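Local coordinates for cellulase CEL9M (Clostridium cellulolyticum, PDB 1IA6), which probably hydrolyses internal beta-1,4-glucosidic linkages in cellulose, lichenin and cereal beta-glucans, at residues Y286-V291 against L330-K335; G305-A310 against D338-D343; D397-D402 against Q407-A412. One frame throughout, in Å; residues are numbered along the deposited sequence.

Contact 1: Y286-V291 against L330-K335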
loop_
_atom_site.group_PDB
_atom_site.type_symbol
_atom_site.label_atom_id
_atom_site.label_comp_id
_atom_site.label_asym_id
_atom_site.label_seq_id
_atom_site.Cartn_x
_atom_site.Cartn_y
_atom_site.Cartn_z
ATOM N N TYR A 286 5.320 -20.403 9.827
ATOM C CA TYR A 286 4.521 -19.904 10.935
ATOM C C TYR A 286 3.095 -19.651 10.445
ATOM O O TYR A 286 2.125 -19.988 11.122
ATOM C CB TYR A 286 5.141 -18.619 11.488
ATOM C CG TYR A 286 4.435 -18.071 12.705
ATOM C CD1 TYR A 286 3.332 -17.230 12.577
ATOM C CD2 TYR A 286 4.861 -18.410 13.990
ATOM C CE1 TYR A 286 2.667 -16.739 13.700
ATOM C CE2 TYR A 286 4.207 -17.927 15.118
ATOM C CZ TYR A 286 3.111 -17.091 14.966
ATOM O OH TYR A 286 2.470 -16.605 16.081
ATOM N N TRP A 287 2.972 -19.072 9.255
ATOM C CA TRP A 287 1.654 -18.800 8.690
ATOM C C TRP A 287 0.928 -20.075 8.281
ATOM O O TRP A 287 -0.297 -20.135 8.322
ATOM C CB TRP A 287 1.762 -17.863 7.481
ATOM C CG TRP A 287 1.649 -16.424 7.864
ATOM C CD1 TRP A 287 2.579 -15.673 8.529
ATOM C CD2 TRP A 287 0.510 -15.578 7.678
ATOM N NE1 TRP A 287 2.085 -14.414 8.772
ATOM C CE2 TRP A 287 0.817 -14.329 8.262
ATOM C CE3 TRP A 287 -0.746 -15.756 7.079
ATOM C CZ2 TRP A 287 -0.087 -13.260 8.261
ATOM C CZ3 TRP A 287 -1.645 -14.692 7.081
ATOM C CH2 TRP A 287 -1.306 -13.460 7.670
ATOM N N LYS A 288 1.682 -21.096 7.893
ATOM C CA LYS A 288 1.075 -22.356 7.479
ATOM C C LYS A 288 0.331 -23.081 8.594
ATOM O O LYS A 288 -0.726 -23.671 8.357
ATOM C CB LYS A 288 2.138 -23.315 6.936
ATOM C CG LYS A 288 2.727 -22.957 5.590
ATOM C CD LYS A 288 3.786 -23.984 5.216
ATOM C CE LYS A 288 4.429 -23.672 3.884
ATOM N NZ LYS A 288 5.453 -24.696 3.543
ATOM N N THR A 289 0.874 -23.034 9.806
ATOM C CA THR A 289 0.273 -23.770 10.915
ATOM C C THR A 289 0.001 -23.043 12.231
ATOM O O THR A 289 -0.820 -23.499 13.027
ATOM C CB THR A 289 1.141 -24.994 11.249
ATOM O OG1 THR A 289 2.453 -24.552 11.624
ATOM C CG2 THR A 289 1.260 -25.911 10.043
ATOM N N GLN A 290 0.681 -21.930 12.472
ATOM C CA GLN A 290 0.508 -21.200 13.723
ATOM C C GLN A 290 -0.561 -20.117 13.670
ATOM O O GLN A 290 -1.257 -19.874 14.656
ATOM C CB GLN A 290 1.840 -20.580 14.149
ATOM C CG GLN A 290 2.965 -21.589 14.318
ATOM C CD GLN A 290 2.782 -22.462 15.537
ATOM O OE1 GLN A 290 2.845 -21.986 16.670
ATOM N NE2 GLN A 290 2.548 -23.749 15.313
ATOM N N VAL A 291 -0.691 -19.462 12.525
ATOM C CA VAL A 291 -1.683 -18.406 12.389
ATOM C C VAL A 291 -3.090 -18.991 12.375
ATOM O O VAL A 291 -3.372 -19.957 11.666
ATOM C CB VAL A 291 -1.442 -17.592 11.109
ATOM C CG1 VAL A 291 -2.542 -16.560 10.929
ATOM C CG2 VAL A 291 -0.092 -16.905 11.196
ATOM N N LEU A 330 1.698 -21.999 -2.909
ATOM C CA LEU A 330 0.763 -21.645 -3.967
ATOM C C LEU A 330 -0.664 -21.990 -3.559
ATOM O O LEU A 330 -1.593 -21.235 -3.838
ATOM C CB LEU A 330 1.123 -22.370 -5.268
ATOM C CG LEU A 330 2.394 -21.871 -5.961
ATOM C CD1 LEU A 330 2.743 -22.783 -7.122
ATOM C CD2 LEU A 330 2.184 -20.439 -6.438
ATOM N N ASP A 331 -0.840 -23.129 -2.893
ATOM C CA ASP A 331 -2.172 -23.533 -2.460
ATOM C C ASP A 331 -2.696 -22.607 -1.371
ATOM O O ASP A 331 -3.871 -22.243 -1.369
ATOM C CB ASP A 331 -2.169 -24.972 -1.939
ATOM C CG ASP A 331 -1.853 -25.986 -3.020
ATOM O OD1 ASP A 331 -2.268 -25.772 -4.181
ATOM O OD2 ASP A 331 -1.201 -27.004 -2.707
ATOM N N LEU A 332 -1.826 -22.226 -0.443
ATOM C CA LEU A 332 -2.237 -21.345 0.645
ATOM C C LEU A 332 -2.633 -19.993 0.073
ATOM O O LEU A 332 -3.704 -19.465 0.381
ATOM C CB LEU A 332 -1.096 -21.176 1.659
ATOM C CG LEU A 332 -1.406 -20.492 2.999
ATOM C CD1 LEU A 332 -0.249 -20.719 3.958
ATOM C CD2 LEU A 332 -1.646 -19.006 2.801
ATOM N N ALA A 333 -1.765 -19.437 -0.768
ATOM C CA ALA A 333 -2.016 -18.139 -1.384
ATOM C C ALA A 333 -3.307 -18.137 -2.191
ATOM O O ALA A 333 -4.098 -17.194 -2.111
ATOM C CB ALA A 333 -0.838 -17.751 -2.282
ATOM N N LYS A 334 -3.523 -19.194 -2.967
ATOM C CA LYS A 334 -4.720 -19.290 -3.786
ATOM C C LYS A 334 -5.986 -19.339 -2.942
ATOM O O LYS A 334 -6.999 -18.760 -3.316
ATOM C CB LYS A 334 -4.663 -20.522 -4.692
ATOM C CG LYS A 334 -5.761 -20.539 -5.743
ATOM C CD LYS A 334 -5.645 -21.750 -6.658
ATOM C CE LYS A 334 -6.590 -21.637 -7.845
ATOM N NZ LYS A 334 -8.019 -21.599 -7.437
ATOM N N LYS A 335 -5.932 -20.025 -1.805
ATOM C CA LYS A 335 -7.102 -20.116 -0.940
ATOM C C LYS A 335 -7.471 -18.757 -0.350
ATOM O O LYS A 335 -8.650 -18.429 -0.228
ATOM C CB LYS A 335 -6.865 -21.129 0.181
ATOM C CG LYS A 335 -6.825 -22.575 -0.302
ATOM C CD LYS A 335 -6.750 -23.554 0.862
ATOM C CE LYS A 335 -6.765 -24.997 0.378
ATOM N NZ LYS A 335 -6.741 -25.956 1.521
#

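Contact 2: G305-A310 against D338-D343. With NI (nickel (II) ion), chain D; SO4 (sulfate ion), chain E.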
loop_
_atom_site.group_PDB
_atom_site.type_symbol
_atom_site.label_atom_id
_atom_site.label_comp_id
_atom_site.label_asym_id
_atom_site.label_seq_id
_atom_site.Cartn_x
_atom_site.Cartn_y
_atom_site.Cartn_z
ATOM N N GLY A 305 -8.377 -4.866 9.720
ATOM C CA GLY A 305 -7.838 -5.022 8.380
ATOM C C GLY A 305 -7.347 -6.444 8.197
ATOM O O GLY A 305 -6.246 -6.674 7.699
ATOM N N VAL A 306 -8.173 -7.412 8.590
ATOM C CA VAL A 306 -7.777 -8.809 8.495
ATOM C C VAL A 306 -7.474 -9.292 7.076
ATOM O O VAL A 306 -6.512 -10.032 6.871
ATOM C CB VAL A 306 -8.831 -9.739 9.158
ATOM C CG1 VAL A 306 -10.136 -9.688 8.402
ATOM C CG2 VAL A 306 -8.295 -11.160 9.221
ATOM N N LEU A 307 -8.271 -8.873 6.095
ATOM C CA LEU A 307 -8.036 -9.298 4.711
ATOM C C LEU A 307 -6.773 -8.649 4.152
ATOM O O LEU A 307 -6.085 -9.225 3.309
ATOM C CB LEU A 307 -9.240 -8.953 3.829
ATOM C CG LEU A 307 -10.536 -9.664 4.243
ATOM C CD1 LEU A 307 -11.663 -9.254 3.309
ATOM C CD2 LEU A 307 -10.331 -11.176 4.201
ATOM N N ARG A 308 -6.479 -7.445 4.627
ATOM C CA ARG A 308 -5.285 -6.724 4.209
ATOM C C ARG A 308 -4.056 -7.576 4.544
ATOM O O ARG A 308 -3.137 -7.701 3.733
ATOM C CB ARG A 308 -5.247 -5.357 4.920
ATOM C CG ARG A 308 -3.894 -4.659 5.011
ATOM C CD ARG A 308 -3.162 -5.069 6.278
ATOM N NE ARG A 308 -3.936 -4.799 7.493
ATOM C CZ ARG A 308 -4.029 -3.617 8.099
ATOM N NH1 ARG A 308 -3.402 -2.550 7.618
ATOM N NH2 ARG A 308 -4.737 -3.505 9.216
ATOM N N TYR A 309 -4.049 -8.184 5.729
ATOM C CA TYR A 309 -2.925 -9.021 6.136
ATOM C C TYR A 309 -2.829 -10.309 5.325
ATOM O O TYR A 309 -1.737 -10.708 4.922
ATOM C CB TYR A 309 -3.024 -9.368 7.626
ATOM C CG TYR A 309 -2.811 -8.186 8.543
ATOM C CD1 TYR A 309 -1.676 -7.384 8.421
ATOM C CD2 TYR A 309 -3.736 -7.870 9.540
ATOM C CE1 TYR A 309 -1.465 -6.298 9.265
ATOM C CE2 TYR A 309 -3.533 -6.783 10.394
ATOM C CZ TYR A 309 -2.394 -6.003 10.246
ATOM O OH TYR A 309 -2.174 -4.926 11.076
ATOM N N ALA A 310 -3.966 -10.964 5.090
ATOM C CA ALA A 310 -3.969 -12.210 4.327
ATOM C C ALA A 310 -3.465 -11.995 2.899
ATOM O O ALA A 310 -2.700 -12.811 2.369
ATOM C CB ALA A 310 -5.376 -12.814 4.309
ATOM N N ASP A 338 -8.988 -16.630 -3.270
ATOM C CA ASP A 338 -10.323 -17.107 -3.614
ATOM C C ASP A 338 -11.342 -16.778 -2.530
ATOM O O ASP A 338 -12.510 -16.533 -2.827
ATOM C CB ASP A 338 -10.303 -18.616 -3.887
ATOM C CG ASP A 338 -9.534 -18.965 -5.152
ATOM O OD1 ASP A 338 -9.225 -18.041 -5.934
ATOM O OD2 ASP A 338 -9.244 -20.157 -5.370
ATOM N N TYR A 339 -10.898 -16.762 -1.277
ATOM C CA TYR A 339 -11.783 -16.432 -0.164
ATOM C C TYR A 339 -12.245 -14.986 -0.322
ATOM O O TYR A 339 -13.431 -14.678 -0.185
ATOM C CB TYR A 339 -11.045 -16.619 1.167
ATOM C CG TYR A 339 -11.890 -16.354 2.397
ATOM C CD1 TYR A 339 -12.204 -15.051 2.784
ATOM C CD2 TYR A 339 -12.372 -17.406 3.176
ATOM C CE1 TYR A 339 -12.975 -14.800 3.920
ATOM C CE2 TYR A 339 -13.146 -17.168 4.315
ATOM C CZ TYR A 339 -13.443 -15.863 4.680
ATOM O OH TYR A 339 -14.201 -15.615 5.803
ATOM N N ILE A 340 -11.298 -14.105 -0.628
ATOM C CA ILE A 340 -11.582 -12.689 -0.820
ATOM C C ILE A 340 -12.558 -12.464 -1.979
ATOM O O ILE A 340 -13.445 -11.614 -1.897
ATOM C CB ILE A 340 -10.265 -11.908 -1.085
ATOM C CG1 ILE A 340 -9.435 -11.863 0.200
ATOM C CG2 ILE A 340 -10.565 -10.500 -1.602
ATOM C CD1 ILE A 340 -8.028 -11.333 0.012
ATOM N N LEU A 341 -12.398 -13.240 -3.047
ATOM C CA LEU A 341 -13.247 -13.114 -4.225
ATOM C C LEU A 341 -14.663 -13.676 -4.082
ATOM O O LEU A 341 -15.515 -13.426 -4.938
ATOM C CB LEU A 341 -12.560 -13.755 -5.434
ATOM C CG LEU A 341 -11.232 -13.112 -5.846
ATOM C CD1 LEU A 341 -10.612 -13.887 -7.003
ATOM C CD2 LEU A 341 -11.467 -11.665 -6.238
ATOM N N GLY A 342 -14.921 -14.442 -3.025
ATOM C CA GLY A 342 -16.263 -14.973 -2.852
ATOM C C GLY A 342 -16.400 -16.373 -2.291
ATOM O O GLY A 342 -17.499 -16.783 -1.928
ATOM N N ASP A 343 -15.301 -17.115 -2.227
ATOM C CA ASP A 343 -15.326 -18.478 -1.698
ATOM C C ASP A 343 -15.271 -18.449 -0.178
ATOM O O ASP A 343 -14.255 -18.811 0.410
ATOM C CB ASP A 343 -14.125 -19.264 -2.218
ATOM C CG ASP A 343 -14.340 -19.809 -3.609
ATOM O OD1 ASP A 343 -15.240 -19.316 -4.323
ATOM O OD2 ASP A 343 -13.594 -20.735 -3.987
HETATM NI NI NI D . -13.291 -21.098 -5.914
HETATM S S SO4 E . -4.199 -0.053 10.720
HETATM O O1 SO4 E . -5.275 0.962 10.724
HETATM O O2 SO4 E . -3.564 -0.081 9.389
HETATM O O3 SO4 E . -4.780 -1.376 11.032
HETATM O O4 SO4 E . -3.196 0.297 11.751
HETATM O O HOH W 1 -11.478 -22.130 -5.663
#

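Contact 3: D397-D402 against Q407-A412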
loop_
_atom_site.group_PDB
_atom_site.type_symbol
_atom_site.label_atom_id
_atom_site.label_comp_id
_atom_site.label_asym_id
_atom_site.label_seq_id
_atom_site.Cartn_x
_atom_site.Cartn_y
_atom_site.Cartn_z
ATOM N N ASP A 397 -15.930 -15.964 10.445
ATOM C CA ASP A 397 -16.303 -15.733 9.048
ATOM C C ASP A 397 -17.549 -14.869 8.888
ATOM O O ASP A 397 -18.111 -14.781 7.792
ATOM C CB ASP A 397 -16.524 -17.062 8.324
ATOM C CG ASP A 397 -15.263 -17.885 8.226
ATOM O OD1 ASP A 397 -14.300 -17.422 7.581
ATOM O OD2 ASP A 397 -15.234 -18.995 8.797
ATOM N N LYS A 398 -17.976 -14.228 9.970
ATOM C CA LYS A 398 -19.162 -13.382 9.925
ATOM C C LYS A 398 -18.811 -11.955 9.514
ATOM O O LYS A 398 -17.765 -11.427 9.893
ATOM C CB LYS A 398 -19.857 -13.366 11.292
ATOM C CG LYS A 398 -20.169 -14.748 11.850
ATOM C CD LYS A 398 -21.093 -15.531 10.927
ATOM C CE LYS A 398 -21.369 -16.927 11.467
ATOM N NZ LYS A 398 -22.261 -17.704 10.556
ATOM N N PHE A 399 -19.695 -11.340 8.736
ATOM C CA PHE A 399 -19.491 -9.973 8.279
ATOM C C PHE A 399 -20.700 -9.116 8.640
ATOM O O PHE A 399 -21.841 -9.505 8.395
ATOM C CB PHE A 399 -19.291 -9.937 6.762
ATOM C CG PHE A 399 -18.902 -8.582 6.240
ATOM C CD1 PHE A 399 -17.611 -8.103 6.415
ATOM C CD2 PHE A 399 -19.835 -7.773 5.601
ATOM C CE1 PHE A 399 -17.251 -6.834 5.961
ATOM C CE2 PHE A 399 -19.485 -6.503 5.144
ATOM C CZ PHE A 399 -18.191 -6.036 5.326
ATOM N N LEU A 400 -20.444 -7.950 9.225
ATOM C CA LEU A 400 -21.514 -7.036 9.605
ATOM C C LEU A 400 -21.470 -5.826 8.681
ATOM O O LEU A 400 -20.656 -4.920 8.862
ATOM C CB LEU A 400 -21.342 -6.596 11.062
ATOM C CG LEU A 400 -21.351 -7.724 12.101
ATOM C CD1 LEU A 400 -21.109 -7.149 13.492
ATOM C CD2 LEU A 400 -22.684 -8.462 12.049
ATOM N N ASP A 401 -22.347 -5.827 7.684
ATOM C CA ASP A 401 -22.406 -4.744 6.714
ATOM C C ASP A 401 -23.339 -3.632 7.183
ATOM O O ASP A 401 -24.511 -3.594 6.809
ATOM C CB ASP A 401 -22.875 -5.292 5.361
ATOM C CG ASP A 401 -22.769 -4.271 4.244
ATOM O OD1 ASP A 401 -22.223 -3.172 4.481
ATOM O OD2 ASP A 401 -23.227 -4.572 3.122
ATOM N N ASP A 402 -22.816 -2.734 8.012
ATOM C CA ASP A 402 -23.612 -1.622 8.510
ATOM C C ASP A 402 -22.776 -0.378 8.804
ATOM O O ASP A 402 -21.548 -0.431 8.864
ATOM C CB ASP A 402 -24.406 -2.035 9.754
ATOM C CG ASP A 402 -23.519 -2.427 10.910
ATOM O OD1 ASP A 402 -24.061 -2.732 11.994
ATOM O OD2 ASP A 402 -22.281 -2.431 10.738
ATOM N N GLN A 407 -14.496 -1.767 11.806
ATOM C CA GLN A 407 -13.577 -2.897 11.721
ATOM C C GLN A 407 -13.862 -3.722 10.469
ATOM O O GLN A 407 -12.949 -4.241 9.827
ATOM C CB GLN A 407 -13.712 -3.787 12.960
ATOM C CG GLN A 407 -12.885 -5.061 12.903
ATOM C CD GLN A 407 -13.088 -5.947 14.120
ATOM O OE1 GLN A 407 -12.752 -5.567 15.242
ATOM N NE2 GLN A 407 -13.642 -7.133 13.903
ATOM N N TYR A 408 -15.140 -3.831 10.125
ATOM C CA TYR A 408 -15.561 -4.601 8.965
ATOM C C TYR A 408 -15.553 -3.822 7.653
ATOM O O TYR A 408 -15.144 -4.340 6.616
ATOM C CB TYR A 408 -16.984 -5.138 9.170
ATOM C CG TYR A 408 -17.166 -6.032 10.374
ATOM C CD1 TYR A 408 -17.337 -5.495 11.648
ATOM C CD2 TYR A 408 -17.169 -7.417 10.235
ATOM C CE1 TYR A 408 -17.510 -6.324 12.758
ATOM C CE2 TYR A 408 -17.339 -8.253 11.334
ATOM C CZ TYR A 408 -17.510 -7.701 12.591
ATOM O OH TYR A 408 -17.691 -8.533 13.675
ATOM N N THR A 409 -15.996 -2.573 7.708
ATOM C CA THR A 409 -16.135 -1.765 6.502
ATOM C C THR A 409 -15.054 -0.761 6.130
ATOM O O THR A 409 -15.221 -0.015 5.167
ATOM C CB THR A 409 -17.461 -1.014 6.543
ATOM O OG1 THR A 409 -17.459 -0.128 7.667
ATOM C CG2 THR A 409 -18.619 -1.998 6.680
ATOM N N GLU A 410 -13.956 -0.723 6.872
ATOM C CA GLU A 410 -12.895 0.215 6.538
ATOM C C GLU A 410 -12.224 -0.151 5.220
ATOM O O GLU A 410 -12.163 -1.323 4.850
ATOM C CB GLU A 410 -11.841 0.262 7.646
ATOM C CG GLU A 410 -12.109 1.339 8.685
ATOM C CD GLU A 410 -10.858 2.114 9.043
ATOM O OE1 GLU A 410 -9.911 1.502 9.585
ATOM O OE2 GLU A 410 -10.818 3.335 8.775
ATOM N N VAL A 411 -11.754 0.869 4.509
ATOM C CA VAL A 411 -11.045 0.702 3.239
ATOM C C VAL A 411 -9.839 1.637 3.339
ATOM O O VAL A 411 -9.897 2.635 4.048
ATOM C CB VAL A 411 -11.912 1.121 2.029
ATOM C CG1 VAL A 411 -13.154 0.244 1.955
ATOM C CG2 VAL A 411 -12.299 2.596 2.140
ATOM N N ALA A 412 -8.748 1.323 2.645
ATOM C CA ALA A 412 -7.566 2.175 2.731
ATOM C C ALA A 412 -6.541 1.876 1.653
ATOM O O ALA A 412 -6.549 0.803 1.054
ATOM C CB ALA A 412 -6.920 2.017 4.101
#

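Contact 1: Y286-V291 against L330-K335
Trp-287 is the first residue of 286-291 to face helix 327-341, where Leu-332 meets it with one methyl group. The carbonyl O of Trp-287 lies 4.4 Å from Leu-332 CD1, a loose van der Waals approach; that O accepts a hydrogen bond from Lys-299 NZ. The CB of Trp-287 points toward the opposite helix and is the side-chain atom nearest Leu-332, 5.0 Å from Leu-332 CD1, while the indole packs on Glu-313 of helix 306-323 and its NE1 donates to the carbonyl of Trp-252.

At Lys-288 the packing is closer. Its CA and CG both lie 4.1 Å from Leu-332 CD1, so the leucine methyl rests against the root of the lysine chain. Leu-332 reaches across because its CG is anti to the backbone N (chi1 -169°), and the two side chains run at a slant to each other. Beyond CG the lysine is fully extended, which carries NZ to the hydroxyl of Ser-328, one turn before Leu-332 on the same helix. Lys-288 thus grips helix 327-341 twice, by its aliphatic base and by its ammonium end.

Gln-290 N and Val-291 N both donate to Tyr-286 O, with Gln-290 N the nearer at 2.8 Å. Val-291 also lines one face of the indole of Trp-287, its CG2 sitting 3.7 Å above the plane near the rim.

With the CA atoms of Lys-288 and Leu-332 still 7.7 Å apart, a single leucine bridges most of the gap between helix 274-289 and helix 327-341. The contact joins two helices of the (alpha/alpha)6 barrel that forms the catalytic module of family 9 glycoside hydrolases.

Contact 2: G305-A310 against D338-D343
One methyl group, Leu-307 CD2, makes both of the close contacts between these segments, while each segment holds a bound ion on another side. The pairing joins consecutive helices of the (alpha/alpha)6 barrel: the first turn of helix 306-323 and the last turn of helix 327-341. Leu-307 CD2 comes within 4.2 Å of Ile-340 CG1, the two side chains lying antiparallel alongside each other, and meets the Tyr-339 ring obliquely, 4.5 Å from CE1. All three residues are buried.

Arg-308 points away from this packing. Its chain, bent at chi2 and chi3, folds back so that NE donates to Gly-305 O at 3.0 Å, with the oxygen tilted 27° out of the guanidinium plane. NE also lies over the centre of the Tyr-309 ring. The outer edge of the guanidinium holds a sulfate, probably from the crystallisation liquor, in a two-pronged grip: NH1 to O2 at 3.0 Å and nearly straight (168°), NH2 to O3 at 2.8 Å. Asp-414 forms a salt bridge with NH1, and Trp-256 NE1 also binds the sulfate.

At the far end, Gly-342 takes positive phi in a Schellman motif that closes helix 327-341 and delivers Asp-343 to a nickel ion, which Ala-1 N and His-4 NE2 also bind, tying the chain's N-terminus to this helix end. Asp-343 OD2 coordinates the nickel at 2.0 Å. Asp-338 supports the site from the second shell: a water that is itself a nickel ligand, 2.1 Å from the metal, donates to Asp-338 OD2 at 3.0 Å.

Contact 3: D397-D402 against Q407-A412
The Tyr-408 ring carries Leu-400 on one face and turns an edge to Phe-399. The contact packs a loop against the short helix 406-409 that follows it in the family 9 catalytic module, with Asp-401 on the loop and Glu-410 just past the helix, both predicted active-site residues.

The two aromatic rings form an offset edge-to-face pair: the edge of Tyr-408 is directed at the face of Phe-399, the planes stand at 82° and the centroids are 5.8 Å apart. With CG of Phe-399 anti to its backbone N (chi1 -173°), the ring reaches the Tyr-408 backbone, where Phe-399 CE1 meets Tyr-408 CB at 3.6 Å and, at the ring's edge, Tyr-408 O at 3.3 Å. Tyr-350 makes a second edge-to-face contact with Phe-399.

Leu-400 lies over one face of the tyrosine. Its CB stands 4.0 Å from the ring centroid and only 4° off the normal, a well-centred CH-pi contact, and the chain then runs out across the ring so that Leu-400 CD1 is 3.7 Å from Tyr-408 OH. In the ring plane, the carbonyl O of Lys-398 faces Tyr-408 CE2 at 3.5 Å. Tyr-408 is therefore bordered by three successive loop residues.

Farther along, an inverse gamma turn centred on Asp-401 bends the loop, and the carboxylate is held from outside by Ile-360 N on OD2. Thr-409 sends its hydroxyl back to Gln-405 O, which leaves its methyl to face the loop: Thr-409 CG2 sits 4.0 Å from Asp-402 O.

Overall arrangement
The three contacts form a chain of neighbours within the family 9 module. Contacts 1 and 2 share helix 327-341, which meets helix 274-289 in the first and helix 306-323 in the second; their segments alternate along the sequence, and their centres lie about 12 Å apart. Trp-287 CH2 touches Tyr-309 O at 3.9 Å, so the three helices pack as one group. Contact 3 comes later in the chain, in series with both. It is also centred about 12 Å from contact 2, joined by a probable hydrogen bond of 2.5 Å between Tyr-339 OH and Asp-397 OD1, but about 23 Å from contact 1. Contact 2 thus links barrel helices to the region carrying both predicted catalytic residues, Asp-401 and Glu-410.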